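Local coordinates for putative N-acetylneuraminate lyase ([Ruminococcus] gnavus ATCC 29149, PDB 6RB7), which belongs to the dihydrodipicolinate synthetase family of parallel beta/alpha-barrel proteins and is found here as an assembly of four chains, at residues T64-F67 against V68-V72; A293-K296 against I297-L301; G241-Y244 against G245-E249; V321-A324 against A325-C329; R33-E36 against K37-G40. One frame throughout, in Å; residues are numbered along the deposited sequence.

Interaction 1: residues T64-F67 against V68-V72; sequences TKYF and VKKGV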
loop_
_atom_site.group_PDB
_atom_site.type_symbol
_atom_site.label_atom_id
_atom_site.label_comp_id
_atom_site.label_asym_id
_atom_site.label_seq_id
_atom_site.Cartn_x
_atom_site.Cartn_y
_atom_site.Cartn_z
ATOM N N THR A 64 -8.332 -11.799 35.650
ATOM C CA THR A 64 -7.062 -11.391 36.296
ATOM C C THR A 64 -6.532 -12.566 37.130
ATOM O O THR A 64 -5.354 -12.895 37.057
ATOM C CB THR A 64 -7.235 -10.137 37.148
ATOM O OG1 THR A 64 -7.870 -9.102 36.401
ATOM C CG2 THR A 64 -5.921 -9.682 37.720
ATOM N N LYS A 65 -7.408 -13.200 37.913
ATOM C CA LYS A 65 -6.981 -14.332 38.776
ATOM C C LYS A 65 -6.502 -15.479 37.888
ATOM O O LYS A 65 -5.551 -16.210 38.282
ATOM C CB LYS A 65 -8.131 -14.739 39.680
ATOM C CG LYS A 65 -8.455 -13.691 40.715
ATOM C CD LYS A 65 -9.559 -14.045 41.680
ATOM C CE LYS A 65 -10.896 -14.215 40.985
ATOM N NZ LYS A 65 -11.983 -14.587 41.936
ATOM N N TYR A 66 -7.127 -15.668 36.727
ATOM C CA TYR A 66 -6.690 -16.673 35.733
ATOM C C TYR A 66 -5.248 -16.400 35.326
ATOM O O TYR A 66 -4.429 -17.310 35.349
ATOM C CB TYR A 66 -7.623 -16.645 34.535
ATOM C CG TYR A 66 -7.157 -17.328 33.269
ATOM C CD1 TYR A 66 -7.274 -18.688 33.088
ATOM C CD2 TYR A 66 -6.657 -16.561 32.223
ATOM C CE1 TYR A 66 -6.899 -19.305 31.896
ATOM C CE2 TYR A 66 -6.274 -17.166 31.029
ATOM C CZ TYR A 66 -6.408 -18.536 30.856
ATOM O OH TYR A 66 -6.021 -19.110 29.673
ATOM N N PHE A 67 -4.921 -15.167 34.977
ATOM C CA PHE A 67 -3.541 -14.850 34.553
ATOM C C PHE A 67 -2.554 -15.010 35.709
ATOM O O PHE A 67 -1.441 -15.502 35.503
ATOM C CB PHE A 67 -3.472 -13.456 33.946
ATOM C CG PHE A 67 -4.017 -13.405 32.538
ATOM C CD1 PHE A 67 -3.488 -14.232 31.563
ATOM C CD2 PHE A 67 -5.052 -12.553 32.205
ATOM C CE1 PHE A 67 -3.974 -14.174 30.260
ATOM C CE2 PHE A 67 -5.490 -12.452 30.878
ATOM C CZ PHE A 67 -4.989 -13.324 29.938
ATOM N N VAL A 68 -2.936 -14.641 36.932
ATOM C CA VAL A 68 -2.059 -14.896 38.107
ATOM C C VAL A 68 -1.805 -16.395 38.240
ATOM O O VAL A 68 -0.628 -16.802 38.378
ATOM C CB VAL A 68 -2.697 -14.344 39.388
ATOM C CG1 VAL A 68 -1.948 -14.830 40.607
ATOM C CG2 VAL A 68 -2.812 -12.844 39.362
ATOM N N LYS A 69 -2.846 -17.214 38.168
ATOM C CA LYS A 69 -2.661 -18.672 38.345
ATOM C C LYS A 69 -1.869 -19.299 37.192
ATOM O O LYS A 69 -1.136 -20.275 37.446
ATOM C CB LYS A 69 -3.988 -19.322 38.672
ATOM C CG LYS A 69 -4.513 -18.849 40.038
ATOM C CD LYS A 69 -3.621 -18.991 41.247
ATOM C CE LYS A 69 -4.327 -18.522 42.506
ATOM N NZ LYS A 69 -3.457 -18.644 43.701
ATOM N N LYS A 70 -1.904 -18.728 35.985
ATOM C CA LYS A 70 -1.111 -19.257 34.870
ATOM C C LYS A 70 0.347 -18.836 34.959
ATOM O O LYS A 70 1.146 -19.427 34.220
ATOM C CB LYS A 70 -1.722 -18.843 33.539
ATOM C CG LYS A 70 -3.085 -19.447 33.240
ATOM C CD LYS A 70 -3.046 -20.942 33.074
ATOM C CE LYS A 70 -4.430 -21.450 32.662
ATOM N NZ LYS A 70 -4.563 -22.926 32.643
ATOM N N GLY A 71 0.695 -17.912 35.830
ATOM C CA GLY A 71 2.110 -17.573 36.064
ATOM C C GLY A 71 2.704 -16.768 34.920
ATOM O O GLY A 71 3.946 -16.824 34.735
ATOM N N VAL A 72 1.896 -15.978 34.224
ATOM C CA VAL A 72 2.469 -15.048 33.222
ATOM C C VAL A 72 3.154 -13.882 33.938
ATOM O O VAL A 72 2.958 -13.692 35.159
ATOM C CB VAL A 72 1.394 -14.572 32.221
ATOM C CG1 VAL A 72 0.836 -15.751 31.425
ATOM C CG2 VAL A 72 0.279 -13.815 32.897
#
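Lys70 lies over the ring of Tyr66, one turn earlier in the same helix. Its CG stands above the face, 4.2 Å from the centroid of the Tyr66 ring and 14° off the normal, a CH-pi contact displaced toward the rim. A bend at chi2 (-65°) then carries the chain out past the CE1 edge of the ring, Lys70 CE coming to 3.4 Å from Tyr66 CE1. The ring is available to it because Tyr66 CG is anti to the backbone N (chi1 165°), a setting that also sends OH to the carbonyl of Gly245. The ammonium beyond CE is held outside this helix by two carboxylates, those of Glu249 and Glu299. Where the chain leaves the helix, Val72 meets Phe67: Val72 CG2 touches Phe67 CB at 3.9 Å and approaches Phe67 O at 3.5 Å, while the Phe67 ring is met obliquely. This apolar pair faces Pro43 of the first barrel strand. The backbone between the two pairs winds down through Lys70 N to Tyr66 O, 3.0 Å, and then a weak bond from Gly71 N to Phe67 O at 3.2 Å. Gly71 takes positive phi and its N is also bound to Val68 O at 3.1 Å, so that Val72 can fold back against the last turn. This is a Schellman motif, closing helix 57-70 at its C-terminal end.

Interaction 2: residues A293-K296 against I297-L301; sequences AILK and INEGL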
loop_
_atom_site.group_PDB
_atom_site.type_symbol
_atom_site.label_atom_id
_atom_site.label_comp_id
_atom_site.label_asym_id
_atom_site.label_seq_id
_atom_site.Cartn_x
_atom_site.Cartn_y
_atom_site.Cartn_z
ATOM N N ALA A 293 -15.047 -17.859 23.732
ATOM C CA ALA A 293 -15.817 -19.127 23.724
ATOM C C ALA A 293 -14.894 -20.302 24.119
ATOM O O ALA A 293 -15.318 -21.227 24.844
ATOM C CB ALA A 293 -16.492 -19.339 22.407
ATOM N N ILE A 294 -13.648 -20.294 23.646
ATOM C CA ILE A 294 -12.642 -21.308 24.035
ATOM C C ILE A 294 -12.449 -21.251 25.550
ATOM O O ILE A 294 -12.338 -22.331 26.187
ATOM C CB ILE A 294 -11.309 -21.109 23.294
ATOM C CG1 ILE A 294 -11.509 -21.481 21.827
ATOM C CG2 ILE A 294 -10.206 -21.907 23.937
ATOM C CD1 ILE A 294 -10.358 -21.084 20.924
ATOM N N LEU A 295 -12.306 -20.072 26.132
ATOM C CA LEU A 295 -12.038 -19.971 27.586
ATOM C C LEU A 295 -13.262 -20.446 28.379
ATOM O O LEU A 295 -13.066 -20.953 29.484
ATOM C CB LEU A 295 -11.628 -18.543 27.945
ATOM C CG LEU A 295 -10.236 -18.176 27.432
ATOM C CD1 LEU A 295 -9.955 -16.727 27.723
ATOM C CD2 LEU A 295 -9.203 -19.107 28.022
ATOM N N LYS A 296 -14.455 -20.304 27.833
ATOM C CA LYS A 296 -15.641 -20.936 28.513
ATOM C C LYS A 296 -15.484 -22.451 28.501
ATOM O O LYS A 296 -15.670 -23.080 29.560
ATOM C CB LYS A 296 -16.936 -20.462 27.847
ATOM C CG LYS A 296 -18.191 -21.113 28.399
ATOM C CD LYS A 296 -19.436 -20.460 27.778
ATOM C CE LYS A 296 -20.725 -20.728 28.529
ATOM N NZ LYS A 296 -20.550 -20.422 29.964
ATOM N N ILE A 297 -15.136 -23.075 27.370
ATOM C CA ILE A 297 -14.968 -24.554 27.273
ATOM C C ILE A 297 -13.826 -25.029 28.144
ATOM O O ILE A 297 -14.005 -25.993 28.921
ATOM C CB ILE A 297 -14.752 -24.961 25.805
ATOM C CG1 ILE A 297 -15.988 -24.610 25.002
ATOM C CG2 ILE A 297 -14.329 -26.411 25.693
ATOM C CD1 ILE A 297 -15.825 -24.807 23.528
ATOM N N ASN A 298 -12.636 -24.421 28.006
ATOM C CA ASN A 298 -11.417 -25.008 28.602
ATOM C C ASN A 298 -11.258 -24.549 30.054
ATOM O O ASN A 298 -10.564 -25.275 30.838
ATOM C CB ASN A 298 -10.170 -24.673 27.790
ATOM C CG ASN A 298 -10.026 -25.488 26.535
ATOM O OD1 ASN A 298 -10.717 -26.506 26.370
ATOM N ND2 ASN A 298 -9.096 -25.084 25.680
ATOM N N GLU A 299 -11.843 -23.420 30.450
ATOM C CA GLU A 299 -11.586 -22.831 31.789
ATOM C C GLU A 299 -12.858 -22.536 32.559
ATOM O O GLU A 299 -12.713 -22.113 33.738
ATOM C CB GLU A 299 -10.704 -21.581 31.688
ATOM C CG GLU A 299 -9.374 -21.873 31.069
ATOM C CD GLU A 299 -8.391 -22.631 31.950
ATOM O OE1 GLU A 299 -8.708 -22.858 33.176
ATOM O OE2 GLU A 299 -7.329 -22.956 31.436
ATOM N N GLY A 300 -14.034 -22.637 31.942
ATOM C CA GLY A 300 -15.292 -22.232 32.575
ATOM C C GLY A 300 -15.344 -20.742 32.856
ATOM O O GLY A 300 -16.103 -20.305 33.739
ATOM N N LEU A 301 -14.566 -19.932 32.135
ATOM C CA LEU A 301 -14.614 -18.471 32.328
ATOM C C LEU A 301 -15.739 -17.901 31.469
ATOM O O LEU A 301 -15.902 -18.325 30.317
ATOM C CB LEU A 301 -13.277 -17.867 31.903
ATOM C CG LEU A 301 -12.101 -18.077 32.847
ATOM C CD1 LEU A 301 -10.805 -17.623 32.169
ATOM C CD2 LEU A 301 -12.305 -17.304 34.153
HETATM O O HOH W 1 -18.877 -20.979 32.777
#
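The root of the Lys296 side chain packs against the carbonyl oxygen of Leu301, five residues on and just past Gly300, where the chain leaves the helix. Its CB sits 3.4 Å from Leu301 O, and CG is still near that oxygen at 4.1 Å. CG is anti to the backbone N (chi1 176°), and the aliphatic chain runs extended to CE before a bend at chi4 turns the ammonium aside. There Lys296 NZ meets a water in a weak bond of 3.3 Å, and the water donates to Gly300 O, so the side chain is tied loosely to the turn; its stronger partner is the carboxylate of Glu302. The main-chain oxygens beneath are well supplied. Leu295 O accepts from Glu299 N at 2.9 Å and from Leu301 N at 3.2 Å, the two donors standing on opposite faces of the carbonyl plane. Lys296 O takes Gly300 N at 2.9 Å, again from above its plane. On the inner side Leu295 CB lies 4.3 Å from Leu301 CB, and both leucines rest against Tyr66 of helix 57-70. Ile294 and Asn298 run side by side, with the amide ND2 turned to Ala325 O of the following helix. A glycine of positive phi with backbone amides folded back onto the carbonyls of the last turn is a common way for an alpha helix to end, here at the C-terminus of helix 287-299.

Interaction 3: residues G241-Y244 against G245-E249; sequences GGTY and GAMPE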
loop_
_atom_site.group_PDB
_atom_site.type_symbol
_atom_site.label_atom_id
_atom_site.label_comp_id
_atom_site.label_asym_id
_atom_site.label_seq_id
_atom_site.Cartn_x
_atom_site.Cartn_y
_atom_site.Cartn_z
ATOM N N GLY A 241 0.799 -10.126 23.473
ATOM C CA GLY A 241 0.077 -10.807 22.405
ATOM C C GLY A 241 -1.405 -10.989 22.708
ATOM O O GLY A 241 -1.770 -11.307 23.848
ATOM N N GLY A 242 -2.211 -10.824 21.684
ATOM C CA GLY A 242 -3.663 -11.003 21.755
ATOM C C GLY A 242 -4.096 -12.444 21.875
ATOM O O GLY A 242 -5.223 -12.671 22.315
ATOM N N THR A 243 -3.276 -13.427 21.457
ATOM C CA THR A 243 -3.734 -14.841 21.483
ATOM C C THR A 243 -3.198 -15.533 22.730
ATOM O O THR A 243 -3.593 -16.662 22.989
ATOM C CB THR A 243 -3.325 -15.631 20.248
ATOM O OG1 THR A 243 -1.906 -15.798 20.219
ATOM C CG2 THR A 243 -3.815 -14.998 18.980
ATOM N N TYR A 244 -2.350 -14.873 23.519
ATOM C CA TYR A 244 -1.674 -15.573 24.632
ATOM C C TYR A 244 -2.715 -16.068 25.632
ATOM O O TYR A 244 -2.529 -17.158 26.241
ATOM C CB TYR A 244 -0.676 -14.686 25.377
ATOM C CG TYR A 244 0.489 -14.142 24.614
ATOM C CD1 TYR A 244 0.780 -14.462 23.298
ATOM C CD2 TYR A 244 1.344 -13.292 25.291
ATOM C CE1 TYR A 244 1.867 -13.879 22.655
ATOM C CE2 TYR A 244 2.439 -12.740 24.674
ATOM C CZ TYR A 244 2.682 -13.010 23.342
ATOM O OH TYR A 244 3.734 -12.385 22.688
ATOM N N GLY A 245 -3.764 -15.303 25.874
ATOM C CA GLY A 245 -4.770 -15.677 26.889
ATOM C C GLY A 245 -5.519 -16.947 26.555
ATOM O O GLY A 245 -6.039 -17.559 27.475
ATOM N N ALA A 246 -5.544 -17.361 25.296
ATOM C CA ALA A 246 -6.168 -18.650 24.897
ATOM C C ALA A 246 -5.317 -19.836 25.363
ATOM O O ALA A 246 -5.829 -20.950 25.421
ATOM C CB ALA A 246 -6.327 -18.705 23.405
ATOM N N MET A 247 -4.008 -19.647 25.532
ATOM C CA MET A 247 -3.048 -20.777 25.673
ATOM C C MET A 247 -1.767 -20.311 26.335
ATOM O O MET A 247 -0.671 -20.477 25.808
ATOM C CB MET A 247 -2.787 -21.421 24.311
ATOM C CG MET A 247 -2.329 -20.454 23.276
ATOM S SD MET A 247 -2.712 -21.133 21.634
ATOM C CE MET A 247 -2.254 -19.829 20.495
ATOM N N PRO A 248 -1.853 -19.656 27.516
ATOM C CA PRO A 248 -0.675 -18.993 28.059
ATOM C C PRO A 248 0.463 -19.955 28.385
ATOM O O PRO A 248 1.644 -19.572 28.181
ATOM C CB PRO A 248 -1.198 -18.265 29.307
ATOM C CG PRO A 248 -2.500 -18.932 29.630
ATOM C CD PRO A 248 -3.062 -19.473 28.340
ATOM N N GLU A 249 0.134 -21.185 28.779
ATOM C CA GLU A 249 1.170 -22.190 29.100
ATOM C C GLU A 249 2.028 -22.463 27.875
ATOM O O GLU A 249 3.237 -22.732 28.058
ATOM C CB GLU A 249 0.588 -23.524 29.559
ATOM C CG GLU A 249 -0.268 -23.432 30.788
ATOM C CD GLU A 249 -1.759 -23.271 30.511
ATOM O OE1 GLU A 249 -2.168 -22.472 29.578
ATOM O OE2 GLU A 249 -2.531 -23.980 31.219
HETATM O O HOH W 2 -3.868 -12.491 25.325
#
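Thr243 and Met247 are brought together by matching torsions: Thr243 OG1 (chi1 67°) and Met247 CG (chi1 55°) both occupy the crowded position between backbone N and carbonyl carbon, and beyond CG the methionine chain is extended. The two side chains run side by side, pointing the same way, with Met247 CE 4.1 Å from Thr243 OG1. A short 3-10 turn, 244-246, lies in the beta-alpha loop that joins strand 238-241 of the barrel to helix 248-259, and Met247 sits at the N-cap position. The threonine hydroxyl is engaged further out, by Asp225 and by Tyr251, and its side chain lies about 4 Å from a bound 2-amino-2-hydroxymethyl-propane-1,3-diol, probably from the crystallisation liquor.

Two short-range bonds wind the turn. Ala246 N donates to Thr243 O at 3.1 Å, and Met247 N to Tyr244 O at 3.0 Å; each donor stands more than 50° out of the carbonyl plane, as the tight winding demands. Tyr244 O also has the pyrrolidine ring of Pro248 next to it, with Pro248 CD at 3.2 Å, but that residue has no N-H to offer, and the helix begins there. A water spans the base of the turn, donating to Gly241 O at 2.8 Å and accepting from Gly245 N at 2.9 Å. Tyr244 folds back toward the strand with CG anti to its carbonyl carbon, and Gly241 CA lies 3.5 Å above the plane of the Tyr244 ring, over its centre.

Interaction 4: residues V321-A324 against A325-C329; sequences VKEA and AQMIC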
loop_
_atom_site.group_PDB
_atom_site.type_symbol
_atom_site.label_atom_id
_atom_site.label_comp_id
_atom_site.label_asym_id
_atom_site.label_seq_id
_atom_site.Cartn_x
_atom_site.Cartn_y
_atom_site.Cartn_z
ATOM N N VAL A 321 -14.698 -23.369 17.151
ATOM C CA VAL A 321 -14.374 -23.078 18.571
ATOM C C VAL A 321 -13.972 -24.387 19.263
ATOM O O VAL A 321 -12.949 -24.463 19.928
ATOM C CB VAL A 321 -15.564 -22.423 19.287
ATOM C CG1 VAL A 321 -15.331 -22.413 20.775
ATOM C CG2 VAL A 321 -15.863 -21.036 18.735
ATOM N N LYS A 322 -14.774 -25.440 19.113
ATOM C CA LYS A 322 -14.476 -26.707 19.818
ATOM C C LYS A 322 -13.193 -27.331 19.293
ATOM O O LYS A 322 -12.429 -27.902 20.114
ATOM C CB LYS A 322 -15.655 -27.658 19.629
ATOM C CG LYS A 322 -16.863 -27.229 20.425
ATOM C CD LYS A 322 -18.047 -28.151 20.123
ATOM C CE LYS A 322 -17.808 -29.577 20.610
ATOM N NZ LYS A 322 -18.392 -30.619 19.720
ATOM N N GLU A 323 -12.962 -27.272 17.986
ATOM C CA GLU A 323 -11.718 -27.814 17.392
ATOM C C GLU A 323 -10.512 -27.049 17.941
ATOM O O GLU A 323 -9.533 -27.702 18.389
ATOM C CB GLU A 323 -11.781 -27.751 15.880
ATOM C CG GLU A 323 -10.608 -28.434 15.233
ATOM C CD GLU A 323 -10.715 -28.538 13.712
ATOM O OE1 GLU A 323 -11.594 -27.832 13.119
ATOM O OE2 GLU A 323 -9.885 -29.278 13.113
ATOM N N ALA A 324 -10.563 -25.729 17.944
ATOM C CA ALA A 324 -9.422 -24.923 18.448
ATOM C C ALA A 324 -9.200 -25.193 19.930
ATOM O O ALA A 324 -8.037 -25.310 20.351
ATOM C CB ALA A 324 -9.640 -23.462 18.180
ATOM N N ALA A 325 -10.263 -25.294 20.717
ATOM C CA ALA A 325 -10.141 -25.591 22.157
ATOM C C ALA A 325 -9.455 -26.944 22.360
ATOM O O ALA A 325 -8.579 -27.033 23.202
ATOM C CB ALA A 325 -11.499 -25.536 22.835
ATOM N N GLN A 326 -9.816 -27.952 21.574
ATOM C CA GLN A 326 -9.182 -29.280 21.657
ATOM C C GLN A 326 -7.722 -29.198 21.207
ATOM O O GLN A 326 -6.852 -29.860 21.832
ATOM C CB GLN A 326 -9.968 -30.332 20.857
ATOM C CG GLN A 326 -9.394 -31.731 21.060
ATOM C CD GLN A 326 -9.628 -32.206 22.466
ATOM O OE1 GLN A 326 -10.736 -32.081 22.983
ATOM N NE2 GLN A 326 -8.594 -32.733 23.108
ATOM N N MET A 327 -7.427 -28.422 20.156
ATOM C CA MET A 327 -6.032 -28.282 19.688
ATOM C C MET A 327 -5.162 -27.722 20.822
ATOM O O MET A 327 -3.986 -28.151 20.979
ATOM C CB MET A 327 -5.938 -27.379 18.450
ATOM C CG MET A 327 -6.598 -28.007 17.241
ATOM S SD MET A 327 -6.932 -26.838 15.911
ATOM C CE MET A 327 -5.285 -26.515 15.338
ATOM N N ILE A 328 -5.691 -26.778 21.581
ATOM C CA ILE A 328 -4.941 -26.169 22.708
ATOM C C ILE A 328 -4.702 -27.261 23.760
ATOM O O ILE A 328 -3.575 -27.381 24.250
ATOM C CB ILE A 328 -5.724 -24.960 23.255
ATOM C CG1 ILE A 328 -5.669 -23.814 22.238
ATOM C CG2 ILE A 328 -5.190 -24.536 24.599
ATOM C CD1 ILE A 328 -6.745 -22.762 22.444
ATOM N N CYS A 329 -5.736 -28.020 24.123
ATOM C CA CYS A 329 -5.588 -29.096 25.143
ATOM C C CYS A 329 -4.517 -30.101 24.675
ATOM O O CYS A 329 -3.643 -30.509 25.488
ATOM C CB CYS A 329 -6.911 -29.828 25.336
ATOM S SG CYS A 329 -8.140 -28.786 26.149
#
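The backbone from Val321 to Ile328 is regular alpha helix, closed by four i to i+4 bonds, of which Met327 N to Glu323 O is the shortest at 2.8 Å, with N-H...O angles of 153° to 163°. On this frame Met327 lies back across the preceding turn. Its CG, anti to the carbonyl carbon (chi1 -67°), comes to 3.2 Å from Glu323 O, and SD passes within 4.1 Å of Glu323 CG, the two chains meeting at a slant. A bend at chi3 turns the end of the chain away; the side chain also touches Glu275 and Ile276 of helix 263-281. Glu323 itself is extended and carries its carboxylate to Lys279 of that same helix.

The segment belongs to helix 317-335, the last of the helices that follow the barrel in this family, which packs here on both helix 263-281 and helix 287-299. The small side chains face the neighbours: Ala324 contacts Ile294 and Met280, and Val321 touches Ala293 and Ile297. Ala325 CB stays close to its own helix, 3.4 Å from Val321 O. One turn on, Ile328 sets both CG1 and CD1 against the Ala324 carbonyl oxygen, CD1 lying 3.5 Å from Ala324 O, and its side chain reaches Met247 and Ile276. The carbonyl of Ala325 takes a second donor besides its helical one: Cys329 N binds Ala325 O at 3.1 Å, and Asn298 ND2 of helix 287-299 adds a hydrogen bond from outside. On the exposed flank Gln326 CB rests 3.5 Å from Lys322 O, while its amide NE2 is turned to Asp330.

Interaction 5: residues R33-E36 against K37-G40; sequences RNLE and KYKG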
loop_
_atom_site.group_PDB
_atom_site.type_symbol
_atom_site.label_atom_id
_atom_site.label_comp_id
_atom_site.label_asym_id
_atom_site.label_seq_id
_atom_site.Cartn_x
_atom_site.Cartn_y
_atom_site.Cartn_z
ATOM N N ARG A 33 19.194 1.009 33.578
ATOM C CA ARG A 33 17.774 0.932 33.967
ATOM C C ARG A 33 17.366 -0.536 34.013
ATOM O O ARG A 33 17.660 -1.265 33.055
ATOM C CB ARG A 33 16.941 1.708 32.945
ATOM C CG ARG A 33 15.447 1.567 33.201
ATOM C CD ARG A 33 14.658 2.694 32.617
ATOM N NE ARG A 33 14.809 2.798 31.174
ATOM C CZ ARG A 33 14.277 3.789 30.456
ATOM N NH1 ARG A 33 13.575 4.742 31.075
ATOM N NH2 ARG A 33 14.493 3.822 29.152
ATOM N N ASN A 34 16.686 -0.942 35.078
ATOM C CA ASN A 34 16.261 -2.355 35.300
ATOM C C ASN A 34 14.865 -2.566 34.694
ATOM O O ASN A 34 13.883 -1.983 35.200
ATOM C CB ASN A 34 16.277 -2.669 36.791
ATOM C CG ASN A 34 15.954 -4.110 37.097
ATOM O OD1 ASN A 34 15.161 -4.737 36.412
ATOM N ND2 ASN A 34 16.557 -4.658 38.132
ATOM N N LEU A 35 14.787 -3.365 33.624
ATOM C CA LEU A 35 13.473 -3.633 32.963
ATOM C C LEU A 35 13.100 -5.100 33.113
ATOM O O LEU A 35 12.298 -5.607 32.339
ATOM C CB LEU A 35 13.593 -3.217 31.492
ATOM C CG LEU A 35 13.849 -1.730 31.282
ATOM C CD1 LEU A 35 14.071 -1.431 29.818
ATOM C CD2 LEU A 35 12.730 -0.891 31.823
ATOM N N GLU A 36 13.654 -5.795 34.122
ATOM C CA GLU A 36 13.409 -7.246 34.267
ATOM C C GLU A 36 11.917 -7.528 34.401
ATOM O O GLU A 36 11.475 -8.593 33.961
ATOM C CB GLU A 36 14.176 -7.788 35.479
ATOM C CG GLU A 36 15.683 -7.729 35.304
ATOM C CD GLU A 36 16.194 -8.434 34.059
ATOM O OE1 GLU A 36 15.890 -9.638 33.879
ATOM O OE2 GLU A 36 16.862 -7.764 33.238
ATOM N N LYS A 37 11.158 -6.650 35.042
ATOM C CA LYS A 37 9.725 -6.921 35.310
ATOM C C LYS A 37 8.934 -6.962 34.006
ATOM O O LYS A 37 7.762 -7.382 34.017
ATOM C CB LYS A 37 9.155 -5.912 36.284
ATOM C CG LYS A 37 9.030 -4.484 35.787
ATOM C CD LYS A 37 8.395 -3.660 36.902
ATOM C CE LYS A 37 8.458 -2.202 36.657
ATOM N NZ LYS A 37 7.925 -1.515 37.858
ATOM N N TYR A 38 9.510 -6.492 32.894
ATOM C CA TYR A 38 8.803 -6.479 31.595
ATOM C C TYR A 38 9.219 -7.663 30.722
ATOM O O TYR A 38 8.632 -7.791 29.621
ATOM C CB TYR A 38 9.076 -5.164 30.867
ATOM C CG TYR A 38 8.587 -3.974 31.637
ATOM C CD1 TYR A 38 7.222 -3.730 31.735
ATOM C CD2 TYR A 38 9.457 -3.091 32.260
ATOM C CE1 TYR A 38 6.743 -2.620 32.405
ATOM C CE2 TYR A 38 8.976 -1.994 32.947
ATOM C CZ TYR A 38 7.610 -1.754 33.023
ATOM O OH TYR A 38 7.124 -0.675 33.697
ATOM N N LYS A 39 10.202 -8.444 31.147
ATOM C CA LYS A 39 10.782 -9.495 30.294
ATOM C C LYS A 39 10.025 -10.781 30.565
ATOM O O LYS A 39 10.333 -11.488 31.543
ATOM C CB LYS A 39 12.261 -9.692 30.614
ATOM C CG LYS A 39 13.099 -8.493 30.276
ATOM C CD LYS A 39 14.553 -8.700 30.510
ATOM C CE LYS A 39 15.368 -7.452 30.279
ATOM N NZ LYS A 39 16.800 -7.799 30.441
ATOM N N GLY A 40 9.324 -11.209 29.567
ATOM C CA GLY A 40 8.570 -12.469 29.646
ATOM C C GLY A 40 7.292 -12.319 28.870
ATOM O O GLY A 40 7.222 -11.492 27.937
HETATM O O HOH W 3 12.285 -4.488 36.724
HETATM O O HOH W 4 12.047 -11.735 33.921
#
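An Asx turn running into a 3-10 turn brings the chain to the first barrel strand, 41-43, and Glu36 and Lys39 are linked across it by a salt bridge. Asn34 OD1 accepts from Glu36 N at 2.9 Å, the donor lying nearly along the C=O axis of the Asn34 amide, and a water donating to the same oxygen accepts in turn from Lys37 N. The backbone is then wound by Tyr38 N to Leu35 O, 3.0 Å, and by Lys39 N to Glu36 O, 3.1 Å, with both donors well above the carbonyl planes. A second water joins Glu36 O and Lys39 O.

The acid reaches its partner by a bend at chi2 (-55°) that folds the carboxylate over the turn, whereas Lys39 stays extended from CG to NZ. Lys39 NZ meets Glu36 OE2 at 2.8 Å on the syn side, 28° out of the carboxylate plane, and Lys39 CE follows at 3.3 Å from Glu36 OE2. Beneath the turn Leu35 CD2 lies 4.0 Å from Tyr38 CD2, and the Leu35 carbonyl oxygen sits at the ring edge. Lys37 CG lies over one face of that ring. Tyr38 extends in among strands 108-112, 194-199 and 219-222, its hydroxyl bound to Asp166; Lys37 pairs with Asp134.

The turn thus separates its chemistry: a buried apolar pair on the barrel side and a Glu-Lys pair on the outer side. Because Glu36 is exposed, the charge attraction is probably moderated by solvent, and Lys39 has another, weak and long, ion pair with Glu237.

How the interactions relate
Along the chain the order is interaction 5, 1, 3, 2, 4. Interaction 5 leads into the first barrel strand and stands apart, about 18 Å from interaction 1 and about 33 Å from interaction 4 between centres. The other four form a connected group. Interactions 2 and 3, centres about 13 Å apart, each touch the other three and meet through Leu295 CD2 and Gly245 O, 3.6 Å apart; interactions 1 and 4 do not touch. Salt bridges join interaction 1, on helix 57-70, to interactions 2 and 3, about 15 and 11 Å away. Interactions 2 and 4, centres about 10 Å apart, join helices 287-299 and 317-335. Together these contacts fasten the C-terminal helices to the barrel's first and last helices.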